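Local structure of envelope polyprotein (Puumala orthohantavirus, 5FXU) at residues T32-L37 / Y321-G326; T284-A287 / S293-I296; K207-F212 / V312-D317; S139-L144 / R148-Y153. The protein is the Gn ectodomain of the hantaviral envelope glycoprotein, part of the antigenic virion surface, and probably acts with its partner Gc in cell entry. All blocks are in the same frame, centred on the assembly; numbering follows the deposited sequence.

Interaction 1 of 4, residues T32-L37 / Y321-G326; sequences TQVESL and YIWAPG
The backbones of Val-34, in a turn of helical phi and psi angles within 32-37, and of Pro-325, just past the short strand 321-323, come no nearer than 11.1 Å between their CA atoms, and the distance is spanned by the indole of Trp-323. Val-34 and Trp-323 reach toward each other from opposite directions. A chi1 of 177° swings the indole away from its own backbone N and sends the six-membered ring out to the turn. There Val-34 CG1 lies 3.9 Å from Trp-323 CZ2 and 4.0 Å from CH2. The methyl approaches the far end of the ring obliquely, while Val-34 CB is 4.2 Å from Trp-323 CH2. Glu-35 adds a second, looser touch. Its chain bends at chi2 and brings OE2 to 4.1 Å from Trp-323 CZ3, at the ring edge and near the ring plane, with the carboxylate turned 88° against the indole. An acidic oxygen at an aromatic C-H edge is electrostatically reasonable, though at this distance the effect is probably slight; the same OE2 also makes a long, weak ion pair with Lys-59. Over one face of the indole, toward its rim, stands Pro-325 CD of the same segment, 3.8 Å above the ring plane. No hydrogen bond joins the two segments, so the contact rests on the burial of Val-34 and Trp-323. Around them, Leu-114 of strand 107-116 and Cys-121 of strand 120-130 touch both side chains, and Phe-57 of strand 54-64, the parallel neighbour of strand 321-323, also packs on the tryptophan.

Interaction 2 of 4, residues T284-A287 / S293-I296; sequences TGKA and SDTI
Asp-294 reaches back over the end of strand 278-285, and each atom of its side chain finds something there. CB lies 3.5 Å from Gly-285 O; CG follows beside the backbone N (chi1 -71°), which carries the carboxylate along the strand and brings CG to 3.6 Å from Thr-284 OG1. OD1 lies 3.4 Å from Gly-285 C and also touches Lys-286 CG, in the aliphatic stem of the lysine. OD2, at the tip, accepts a 2.7 Å hydrogen bond from Thr-284 OG1, which stands above the carboxylate plane, about 50° out of it. Behind this side chain the backbone forms a classic beta bulge: Thr-295 and Ile-296 both face Gly-285. The glycine oxygen takes two bonds, from Thr-295 N at 3.0 Å, in the carbonyl plane, and from Ile-296 N at 3.3 Å, while Gly-285 N returns a bond to Ile-296 O. Thr-295 OG1 donates to Ala-287 O at 2.6 Å, tying the two segments together beyond the bulge. The bulge thus starts the antiparallel pairing of strands 278-285 and 296-302 in a three-stranded sheet. Ala-287 and Ile-296 both pack on Ile-322 of strand 321-323, with Thr-58 and Trp-60 of strand 54-64 alongside.

Interaction 3 of 4, residues K207-F212 / V312-D317; sequences KLEKSF and VLTAKD
Glu-209, in the first turn of helix 208-216, lays its CB and CG against Thr-314, just beyond strand 310-313. Its CG sits 3.8 Å from both CB and CG2 of the threonine, and the two side chains cross obliquely. The same methyl also meets the carboxylate, Glu-209 OE1 being 3.7 Å from Thr-314 CG2. A bend at chi2 (53°) folds the acid over this methyl instead of letting it run straight out. On the threonine, a chi1 of 62° puts CG2 beside the backbone N, facing the glutamate, while OG1 is hydrogen-bonded with Asn-224. The polar end of Glu-209 is likewise taken up by other partners: OE2 accepts a hydrogen bond from His-333 ND1 and forms a salt bridge with Lys-339. Two residues earlier, at the N-cap position, Lys-207 makes the polar link between the segments. Its chain is bent at chi2, chi3 and chi4, and these turns swing NZ to 3.1 Å from Asp-317 OD2 in a hydrogen-bonded salt bridge. The ammonium meets that oxygen on its syn side, 27° out of the carboxylate plane; the other oxygen, OD1, stays 3.9 Å from NZ. Asp-317 OD2 also accepts from Gln-227 NE2, so two donors hold the same atom. The chemistry is therefore divided: a partly exposed ion pair ties the helix start to the segment after the strand, while Glu-209, a buried carboxylate, turns only its carbon flank and one oxygen to the threonine, and its charge is probably balanced by Lys-339, with His-333 adding a hydrogen bond.

Interaction 4 of 4, residues S139-L144 / R148-Y153; sequences SCLLGL and RIQVNY
Leu-142, Val-151, Ile-149 and Cys-140 share the buried face of this beta hairpin. Leu-142 and Val-151 meet diagonally, with CG2 of the valine 4.0 Å from Leu-142 CG; that branch lies beside the valine's backbone N, its chi1 of -175° leaving CG1 to take the anti place. The directly paired Leu-142 and Ile-149 touch through their CB atoms at 4.1 Å. Cys-140 SG, held in a disulfide with Cys-43, rests 4.1 Å from Val-151 CB and reaches the edge of the Tyr-153 ring, near its plane, at 4.3 Å from CE1. Between the faces run two antiparallel hydrogen-bonded pairs, Cys-140 with Val-151 and Leu-142 with Ile-149, the shortest of the four bonds being Ile-149 N to Leu-142 O at 2.7 Å. The other face is mixed, with Leu-141 among polar side chains. Leu-141 lays CD2 3.4 Å from Gln-150 OE1, and Gln-150, bent at chi2, turns its NE2 to donate a 2.8 Å bond to Asn-152 OD1 along its own strand. That amide nitrogen also lies 3.5 Å from Ser-139 CB, while Asn-152 ND2 is hydrogen-bonded to Glu-4 OE2. The hairpin forms the middle of a four-stranded mixed sheet, with strand 3-9 beyond 147-155 and strand 39-41 beyond 139-144; its buried face packs on strand 120-130 through Val-125 and Leu-127, and Ile-149 also meets Val-24 and Leu-26 of strand 19-30.

Interactions 1, 2 and 3 meet around strand 321-323. Ile-322 CD1 of interaction 1 packs 3.7 Å from Ile-296 CD1 of interaction 2 and 3.4 Å from Leu-313 CD2 of interaction 3, whose strand 310-313 is its sheet neighbour. Leu-313 also touches interaction 2 directly, its CD1 being 3.5 Å from Ala-287 O. Interaction 4 touches interaction 1 through its 32-37 segment, where Leu-37 CB lies 4.1 Å from Leu-144 CD1; its centre is about 39 Å from that of interaction 2, across the chain's centre. A bound N-acetylglucosamine (NAG) lies about 10 Å from the side chain of Glu-209, and one lies about 11 Å from the side chain of Val-34.

Interaction 1 of 4, residues T32-L37 / Y321-G326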
loop_
_atom_site.group_PDB
_atom_site.type_symbol
_atom_site.label_atom_id
_atom_site.label_comp_id
_atom_site.label_asym_id
_atom_site.label_seq_id
_atom_site.Cartn_x
_atom_site.Cartn_y
_atom_site.Cartn_z
ATOM N N THR A 32 -14.535 -3.464 -16.373
ATOM C CA THR A 32 -14.573 -4.783 -17.026
ATOM C C THR A 32 -13.186 -5.275 -17.430
ATOM O O THR A 32 -12.935 -6.470 -17.424
ATOM C CB THR A 32 -15.505 -4.803 -18.257
ATOM O OG1 THR A 32 -15.154 -3.742 -19.146
ATOM C CG2 THR A 32 -16.972 -4.625 -17.838
ATOM N N GLN A 33 -12.283 -4.349 -17.730
ATOM C CA GLN A 33 -10.900 -4.689 -18.046
ATOM C C GLN A 33 -9.991 -4.997 -16.869
ATOM O O GLN A 33 -8.911 -5.549 -17.075
ATOM C CB GLN A 33 -10.285 -3.601 -18.918
ATOM C CG GLN A 33 -10.899 -3.553 -20.306
ATOM C CD GLN A 33 -10.325 -2.446 -21.166
ATOM O OE1 GLN A 33 -9.185 -1.994 -20.970
ATOM N NE2 GLN A 33 -11.119 -2.006 -22.153
ATOM N N VAL A 34 -10.413 -4.668 -15.652
ATOM C CA VAL A 34 -9.568 -4.794 -14.459
ATOM C C VAL A 34 -9.283 -6.242 -14.128
ATOM O O VAL A 34 -8.157 -6.594 -13.763
ATOM C CB VAL A 34 -10.214 -4.093 -13.242
ATOM C CG1 VAL A 34 -9.445 -4.338 -11.963
ATOM C CG2 VAL A 34 -10.315 -2.594 -13.485
ATOM N N GLU A 35 -10.300 -7.089 -14.269
ATOM C CA GLU A 35 -10.155 -8.528 -14.007
ATOM C C GLU A 35 -9.169 -9.238 -14.974
ATOM O O GLU A 35 -8.599 -10.275 -14.629
ATOM C CB GLU A 35 -11.548 -9.211 -13.966
ATOM C CG GLU A 35 -12.480 -8.747 -12.822
ATOM C CD GLU A 35 -13.547 -7.711 -13.218
ATOM O OE1 GLU A 35 -13.278 -6.868 -14.117
ATOM O OE2 GLU A 35 -14.629 -7.700 -12.578
ATOM N N SER A 36 -8.944 -8.659 -16.156
ATOM C CA SER A 36 -7.971 -9.172 -17.136
ATOM C C SER A 36 -6.535 -8.667 -16.992
ATOM O O SER A 36 -5.655 -9.161 -17.687
ATOM C CB SER A 36 -8.440 -8.829 -18.549
ATOM O OG SER A 36 -9.687 -9.437 -18.797
ATOM N N LEU A 37 -6.291 -7.679 -16.137
ATOM C CA LEU A 37 -4.982 -7.016 -16.093
ATOM C C LEU A 37 -3.857 -7.941 -15.622
ATOM O O LEU A 37 -3.950 -8.546 -14.564
ATOM C CB LEU A 37 -5.034 -5.757 -15.215
ATOM C CG LEU A 37 -5.831 -4.565 -15.751
ATOM C CD1 LEU A 37 -5.739 -3.408 -14.770
ATOM C CD2 LEU A 37 -5.371 -4.123 -17.140
ATOM N N TYR A 321 -10.647 -9.809 1.971
ATOM C CA TYR A 321 -10.169 -8.747 1.101
ATOM C C TYR A 321 -11.330 -8.122 0.347
ATOM O O TYR A 321 -12.213 -8.820 -0.129
ATOM C CB TYR A 321 -9.115 -9.272 0.113
ATOM C CG TYR A 321 -7.815 -9.674 0.738
ATOM C CD1 TYR A 321 -6.848 -8.733 0.996
ATOM C CD2 TYR A 321 -7.541 -11.013 1.064
ATOM C CE1 TYR A 321 -5.636 -9.088 1.569
ATOM C CE2 TYR A 321 -6.329 -11.389 1.643
ATOM C CZ TYR A 321 -5.376 -10.411 1.897
ATOM O OH TYR A 321 -4.175 -10.721 2.495
ATOM N N ILE A 322 -11.308 -6.810 0.238
ATOM C CA ILE A 322 -12.386 -6.045 -0.364
ATOM C C ILE A 322 -11.875 -5.156 -1.467
ATOM O O ILE A 322 -10.852 -4.541 -1.342
ATOM C CB ILE A 322 -13.107 -5.181 0.692
ATOM C CG1 ILE A 322 -13.858 -6.104 1.641
ATOM C CG2 ILE A 322 -14.155 -4.266 0.065
ATOM C CD1 ILE A 322 -13.511 -5.806 3.055
ATOM N N TRP A 323 -12.609 -5.147 -2.565
ATOM C CA TRP A 323 -12.439 -4.217 -3.637
ATOM C C TRP A 323 -13.759 -3.443 -3.773
ATOM O O TRP A 323 -14.785 -4.035 -4.088
ATOM C CB TRP A 323 -12.132 -4.988 -4.924
ATOM C CG TRP A 323 -12.016 -4.119 -6.123
ATOM C CD1 TRP A 323 -11.479 -2.894 -6.189
ATOM C CD2 TRP A 323 -12.441 -4.449 -7.441
ATOM N NE1 TRP A 323 -11.553 -2.426 -7.454
ATOM C CE2 TRP A 323 -12.141 -3.368 -8.248
ATOM C CE3 TRP A 323 -13.030 -5.579 -8.012
ATOM C CZ2 TRP A 323 -12.411 -3.355 -9.612
ATOM C CZ3 TRP A 323 -13.302 -5.581 -9.355
ATOM C CH2 TRP A 323 -12.994 -4.469 -10.149
ATOM N N ALA A 324 -13.722 -2.132 -3.539
ATOM C CA ALA A 324 -14.929 -1.336 -3.445
ATOM C C ALA A 324 -14.911 -0.130 -4.365
ATOM O O ALA A 324 -14.683 0.990 -3.932
ATOM C CB ALA A 324 -15.163 -0.924 -2.001
ATOM N N PRO A 325 -15.145 -0.360 -5.651
ATOM C CA PRO A 325 -15.072 0.753 -6.585
ATOM C C PRO A 325 -16.219 1.707 -6.374
ATOM O O PRO A 325 -17.360 1.273 -6.203
ATOM C CB PRO A 325 -15.156 0.095 -7.950
ATOM C CG PRO A 325 -15.556 -1.314 -7.737
ATOM C CD PRO A 325 -15.211 -1.671 -6.329
ATOM N N GLY A 326 -15.898 2.994 -6.343
ATOM C CA GLY A 326 -16.876 4.043 -6.094
ATOM C C GLY A 326 -17.244 4.217 -4.629
ATOM O O GLY A 326 -18.161 4.946 -4.320
#

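Interaction 2 of 4, residues T284-A287 / S293-I296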
loop_
_atom_site.group_PDB
_atom_site.type_symbol
_atom_site.label_atom_id
_atom_site.label_comp_id
_atom_site.label_asym_id
_atom_site.label_seq_id
_atom_site.Cartn_x
_atom_site.Cartn_y
_atom_site.Cartn_z
ATOM N N THR A 284 -23.619 0.623 3.149
ATOM C CA THR A 284 -23.222 -0.562 3.873
ATOM C C THR A 284 -23.292 -1.744 2.940
ATOM O O THR A 284 -23.850 -1.653 1.842
ATOM C CB THR A 284 -24.128 -0.806 5.084
ATOM O OG1 THR A 284 -25.498 -0.912 4.641
ATOM C CG2 THR A 284 -24.005 0.335 6.090
ATOM N N GLY A 285 -22.712 -2.857 3.367
ATOM C CA GLY A 285 -22.745 -4.057 2.543
ATOM C C GLY A 285 -22.259 -5.284 3.254
ATOM O O GLY A 285 -21.814 -5.202 4.393
ATOM N N LYS A 286 -22.327 -6.413 2.541
ATOM C CA LYS A 286 -21.963 -7.717 3.078
ATOM C C LYS A 286 -20.652 -8.222 2.507
ATOM O O LYS A 286 -20.531 -8.434 1.296
ATOM C CB LYS A 286 -23.054 -8.716 2.765
ATOM C CG LYS A 286 -24.441 -8.260 3.201
ATOM C CD LYS A 286 -25.508 -9.169 2.614
ATOM C CE LYS A 286 -26.845 -8.884 3.260
ATOM N NZ LYS A 286 -27.931 -9.576 2.520
ATOM N N ALA A 287 -19.673 -8.406 3.385
ATOM C CA ALA A 287 -18.368 -8.926 3.000
ATOM C C ALA A 287 -17.963 -10.021 3.978
ATOM O O ALA A 287 -17.830 -9.737 5.163
ATOM C CB ALA A 287 -17.350 -7.815 2.989
ATOM N N SER A 293 -25.869 -10.418 7.400
ATOM C CA SER A 293 -25.955 -9.006 7.754
ATOM C C SER A 293 -24.726 -8.259 7.290
ATOM O O SER A 293 -23.703 -8.862 6.945
ATOM C CB SER A 293 -26.096 -8.855 9.259
ATOM O OG SER A 293 -27.352 -9.401 9.631
ATOM N N ASP A 294 -24.834 -6.938 7.318
ATOM C CA ASP A 294 -23.766 -6.052 6.882
ATOM C C ASP A 294 -22.544 -6.100 7.775
ATOM O O ASP A 294 -22.669 -6.097 8.983
ATOM C CB ASP A 294 -24.263 -4.618 6.823
ATOM C CG ASP A 294 -25.229 -4.381 5.682
ATOM O OD1 ASP A 294 -25.293 -5.198 4.725
ATOM O OD2 ASP A 294 -25.918 -3.345 5.748
ATOM N N THR A 295 -21.373 -6.163 7.148
ATOM C CA THR A 295 -20.085 -6.262 7.837
ATOM C C THR A 295 -19.126 -5.151 7.462
ATOM O O THR A 295 -18.019 -5.098 7.974
ATOM C CB THR A 295 -19.429 -7.616 7.529
ATOM O OG1 THR A 295 -19.295 -7.770 6.113
ATOM C CG2 THR A 295 -20.281 -8.755 8.086
ATOM N N ILE A 296 -19.554 -4.251 6.588
ATOM C CA ILE A 296 -18.698 -3.173 6.097
ATOM C C ILE A 296 -19.525 -1.921 5.821
ATOM O O ILE A 296 -20.688 -2.021 5.460
ATOM C CB ILE A 296 -17.919 -3.626 4.830
ATOM C CG1 ILE A 296 -16.739 -2.683 4.560
ATOM C CG2 ILE A 296 -18.847 -3.784 3.620
ATOM C CD1 ILE A 296 -15.920 -3.071 3.363
#

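Interaction 3 of 4, residues K207-F212 / V312-D317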
loop_
_atom_site.group_PDB
_atom_site.type_symbol
_atom_site.label_atom_id
_atom_site.label_comp_id
_atom_site.label_asym_id
_atom_site.label_seq_id
_atom_site.Cartn_x
_atom_site.Cartn_y
_atom_site.Cartn_z
ATOM N N LYS A 207 -2.207 -8.462 16.259
ATOM C CA LYS A 207 -3.509 -7.773 16.131
ATOM C C LYS A 207 -3.287 -6.275 15.796
ATOM O O LYS A 207 -3.360 -5.377 16.646
ATOM C CB LYS A 207 -4.449 -8.012 17.346
ATOM C CG LYS A 207 -5.501 -9.155 17.257
ATOM C CD LYS A 207 -4.947 -10.541 17.481
ATOM C CE LYS A 207 -5.931 -11.465 18.218
ATOM N NZ LYS A 207 -6.991 -11.951 17.305
ATOM N N LEU A 208 -3.026 -6.026 14.511
ATOM C CA LEU A 208 -2.659 -4.700 14.017
ATOM C C LEU A 208 -3.679 -3.597 14.348
ATOM O O LEU A 208 -3.281 -2.505 14.764
ATOM C CB LEU A 208 -2.393 -4.767 12.518
ATOM C CG LEU A 208 -2.001 -3.492 11.780
ATOM C CD1 LEU A 208 -0.733 -2.904 12.384
ATOM C CD2 LEU A 208 -1.813 -3.800 10.302
ATOM N N GLU A 209 -4.973 -3.877 14.209
ATOM C CA GLU A 209 -5.980 -2.849 14.458
ATOM C C GLU A 209 -6.057 -2.471 15.937
ATOM O O GLU A 209 -6.398 -1.323 16.263
ATOM C CB GLU A 209 -7.352 -3.266 13.930
ATOM C CG GLU A 209 -8.423 -2.183 13.974
ATOM C CD GLU A 209 -8.023 -0.861 13.311
ATOM O OE1 GLU A 209 -7.315 -0.864 12.286
ATOM O OE2 GLU A 209 -8.463 0.201 13.791
ATOM N N LYS A 210 -5.714 -3.405 16.831
ATOM C CA LYS A 210 -5.585 -3.073 18.260
ATOM C C LYS A 210 -4.520 -2.015 18.509
ATOM O O LYS A 210 -4.717 -1.132 19.358
ATOM C CB LYS A 210 -5.316 -4.309 19.122
ATOM C CG LYS A 210 -6.495 -5.284 19.195
ATOM C CD LYS A 210 -6.333 -6.273 20.348
ATOM C CE LYS A 210 -7.584 -7.179 20.574
ATOM N NZ LYS A 210 -8.983 -6.637 20.417
ATOM N N SER A 211 -3.421 -2.062 17.756
ATOM C CA SER A 211 -2.393 -1.037 17.873
ATOM C C SER A 211 -2.936 0.318 17.508
ATOM O O SER A 211 -2.717 1.286 18.232
ATOM C CB SER A 211 -1.169 -1.347 17.011
ATOM O OG SER A 211 -0.696 -2.672 17.234
ATOM N N PHE A 212 -3.728 0.394 16.441
ATOM C CA PHE A 212 -4.357 1.662 16.061
ATOM C C PHE A 212 -5.327 2.146 17.134
ATOM O O PHE A 212 -5.387 3.331 17.446
ATOM C CB PHE A 212 -5.095 1.549 14.703
ATOM C CG PHE A 212 -4.188 1.548 13.520
ATOM C CD1 PHE A 212 -3.572 2.714 13.117
ATOM C CD2 PHE A 212 -3.931 0.380 12.818
ATOM C CE1 PHE A 212 -2.713 2.715 12.046
ATOM C CE2 PHE A 212 -3.076 0.380 11.733
ATOM C CZ PHE A 212 -2.465 1.549 11.347
ATOM N N VAL A 312 -8.788 -4.715 3.731
ATOM C CA VAL A 312 -9.180 -5.911 4.462
ATOM C C VAL A 312 -10.070 -5.491 5.624
ATOM O O VAL A 312 -9.849 -4.460 6.227
ATOM C CB VAL A 312 -7.933 -6.624 5.031
ATOM C CG1 VAL A 312 -8.260 -7.943 5.679
ATOM C CG2 VAL A 312 -6.938 -6.902 3.920
ATOM N N LEU A 313 -11.069 -6.301 5.937
ATOM C CA LEU A 313 -11.836 -6.130 7.160
ATOM C C LEU A 313 -10.953 -6.303 8.374
ATOM O O LEU A 313 -10.182 -7.260 8.435
ATOM C CB LEU A 313 -12.945 -7.174 7.246
ATOM C CG LEU A 313 -14.098 -7.079 6.250
ATOM C CD1 LEU A 313 -15.098 -8.127 6.620
ATOM C CD2 LEU A 313 -14.756 -5.717 6.216
ATOM N N THR A 314 -11.082 -5.409 9.350
ATOM C CA THR A 314 -10.304 -5.533 10.588
ATOM C C THR A 314 -10.869 -6.599 11.516
ATOM O O THR A 314 -10.158 -7.108 12.360
ATOM C CB THR A 314 -10.230 -4.212 11.348
ATOM O OG1 THR A 314 -11.545 -3.808 11.734
ATOM C CG2 THR A 314 -9.589 -3.117 10.510
ATOM N N ALA A 315 -12.146 -6.947 11.337
ATOM C CA ALA A 315 -12.856 -7.837 12.244
ATOM C C ALA A 315 -12.429 -9.293 12.173
ATOM O O ALA A 315 -12.544 -10.007 13.171
ATOM C CB ALA A 315 -14.376 -7.738 12.047
ATOM N N LYS A 316 -11.985 -9.763 11.012
ATOM C CA LYS A 316 -11.683 -11.198 10.866
ATOM C C LYS A 316 -10.197 -11.495 10.894
ATOM O O LYS A 316 -9.433 -10.928 10.106
ATOM C CB LYS A 316 -12.307 -11.762 9.578
ATOM C CG LYS A 316 -13.828 -11.670 9.515
ATOM C CD LYS A 316 -14.492 -12.402 10.664
ATOM C CE LYS A 316 -15.996 -12.436 10.475
ATOM N NZ LYS A 316 -16.631 -13.180 11.599
ATOM N N ASP A 317 -9.817 -12.397 11.804
ATOM C CA ASP A 317 -8.465 -12.970 11.864
ATOM C C ASP A 317 -7.956 -13.387 10.495
ATOM O O ASP A 317 -6.873 -12.977 10.063
ATOM C CB ASP A 317 -8.425 -14.205 12.781
ATOM C CG ASP A 317 -8.436 -13.853 14.278
ATOM O OD1 ASP A 317 -9.538 -13.547 14.799
ATOM O OD2 ASP A 317 -7.356 -13.894 14.933
#

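Interaction 4 of 4, residues S139-L144 / R148-Y153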
loop_
_atom_site.group_PDB
_atom_site.type_symbol
_atom_site.label_atom_id
_atom_site.label_comp_id
_atom_site.label_asym_id
_atom_site.label_seq_id
_atom_site.Cartn_x
_atom_site.Cartn_y
_atom_site.Cartn_z
ATOM N N SER A 139 17.200 1.320 -18.273
ATOM C CA SER A 139 15.772 1.399 -18.492
ATOM C C SER A 139 15.230 0.089 -18.988
ATOM O O SER A 139 15.949 -0.705 -19.578
ATOM C CB SER A 139 15.417 2.530 -19.471
ATOM O OG SER A 139 16.138 2.427 -20.684
ATOM N N CYS A 140 13.951 -0.134 -18.736
ATOM C CA CYS A 140 13.272 -1.314 -19.239
ATOM C C CYS A 140 11.767 -1.057 -19.229
ATOM O O CYS A 140 11.335 0.041 -18.888
ATOM C CB CYS A 140 13.678 -2.554 -18.444
ATOM S SG CYS A 140 13.305 -2.470 -16.685
ATOM N N LEU A 141 10.981 -2.041 -19.663
ATOM C CA LEU A 141 9.561 -1.855 -19.907
ATOM C C LEU A 141 8.717 -2.827 -19.119
ATOM O O LEU A 141 9.014 -4.009 -19.054
ATOM C CB LEU A 141 9.244 -2.027 -21.388
ATOM C CG LEU A 141 9.768 -0.938 -22.333
ATOM C CD1 LEU A 141 9.433 -1.285 -23.779
ATOM C CD2 LEU A 141 9.201 0.432 -22.003
ATOM N N LEU A 142 7.641 -2.303 -18.545
ATOM C CA LEU A 142 6.559 -3.106 -18.024
ATOM C C LEU A 142 5.321 -2.788 -18.858
ATOM O O LEU A 142 5.153 -1.683 -19.398
ATOM C CB LEU A 142 6.287 -2.783 -16.550
ATOM C CG LEU A 142 7.451 -2.812 -15.548
ATOM C CD1 LEU A 142 7.024 -2.275 -14.186
ATOM C CD2 LEU A 142 7.978 -4.228 -15.386
ATOM N N GLY A 143 4.454 -3.775 -18.966
ATOM C CA GLY A 143 3.164 -3.579 -19.579
ATOM C C GLY A 143 2.072 -3.957 -18.603
ATOM O O GLY A 143 2.213 -4.913 -17.818
ATOM N N LEU A 144 0.978 -3.207 -18.676
ATOM C CA LEU A 144 -0.228 -3.506 -17.914
ATOM C C LEU A 144 -1.436 -3.191 -18.783
ATOM O O LEU A 144 -1.675 -2.023 -19.128
ATOM C CB LEU A 144 -0.270 -2.703 -16.611
ATOM C CG LEU A 144 -1.369 -3.130 -15.642
ATOM C CD1 LEU A 144 -1.134 -4.529 -15.086
ATOM C CD2 LEU A 144 -1.448 -2.125 -14.502
ATOM N N ARG A 148 2.021 0.909 -21.568
ATOM C CA ARG A 148 3.431 0.605 -21.468
ATOM C C ARG A 148 4.003 1.520 -20.372
ATOM O O ARG A 148 3.607 2.688 -20.253
ATOM C CB ARG A 148 4.145 0.860 -22.807
ATOM C CG ARG A 148 3.897 -0.128 -23.976
ATOM C CD ARG A 148 5.205 -0.851 -24.349
ATOM N NE ARG A 148 5.287 -1.237 -25.773
ATOM C CZ ARG A 148 4.825 -2.379 -26.300
ATOM N NH1 ARG A 148 4.222 -3.302 -25.550
ATOM N NH2 ARG A 148 4.964 -2.604 -27.606
ATOM N N ILE A 149 4.922 0.978 -19.577
ATOM C CA ILE A 149 5.553 1.722 -18.513
ATOM C C ILE A 149 7.050 1.657 -18.710
ATOM O O ILE A 149 7.655 0.591 -18.720
ATOM C CB ILE A 149 5.192 1.170 -17.120
ATOM C CG1 ILE A 149 3.687 0.873 -17.028
ATOM C CG2 ILE A 149 5.634 2.145 -16.032
ATOM C CD1 ILE A 149 3.262 0.219 -15.735
ATOM N N GLN A 150 7.636 2.836 -18.828
ATOM C CA GLN A 150 9.064 3.021 -18.933
ATOM C C GLN A 150 9.649 3.154 -17.522
ATOM O O GLN A 150 9.383 4.127 -16.817
ATOM C CB GLN A 150 9.322 4.288 -19.757
ATOM C CG GLN A 150 10.761 4.790 -19.831
ATOM C CD GLN A 150 11.639 4.017 -20.778
ATOM O OE1 GLN A 150 11.199 3.092 -21.450
ATOM N NE2 GLN A 150 12.889 4.425 -20.863
ATOM N N VAL A 151 10.432 2.162 -17.117
ATOM C CA VAL A 151 11.180 2.231 -15.876
ATOM C C VAL A 151 12.504 2.878 -16.206
ATOM O O VAL A 151 13.198 2.397 -17.085
ATOM C CB VAL A 151 11.415 0.847 -15.254
ATOM C CG1 VAL A 151 12.091 0.988 -13.892
ATOM C CG2 VAL A 151 10.103 0.087 -15.081
ATOM N N ASN A 152 12.841 3.965 -15.518
ATOM C CA ASN A 152 14.099 4.682 -15.711
ATOM C C ASN A 152 14.888 4.665 -14.423
ATOM O O ASN A 152 14.426 5.177 -13.393
ATOM C CB ASN A 152 13.869 6.127 -16.130
ATOM C CG ASN A 152 13.316 6.241 -17.539
ATOM O OD1 ASN A 152 13.790 5.585 -18.469
ATOM N ND2 ASN A 152 12.315 7.097 -17.710
ATOM N N TYR A 153 16.082 4.085 -14.487
ATOM C CA TYR A 153 16.982 4.064 -13.342
ATOM C C TYR A 153 17.906 5.235 -13.544
ATOM O O TYR A 153 18.537 5.338 -14.583
ATOM C CB TYR A 153 17.732 2.749 -13.281
ATOM C CG TYR A 153 16.828 1.574 -12.976
ATOM C CD1 TYR A 153 16.078 0.973 -13.975
ATOM C CD2 TYR A 153 16.757 1.031 -11.692
ATOM C CE1 TYR A 153 15.268 -0.118 -13.705
ATOM C CE2 TYR A 153 15.936 -0.058 -11.422
ATOM C CZ TYR A 153 15.196 -0.624 -12.426
ATOM O OH TYR A 153 14.359 -1.694 -12.175
#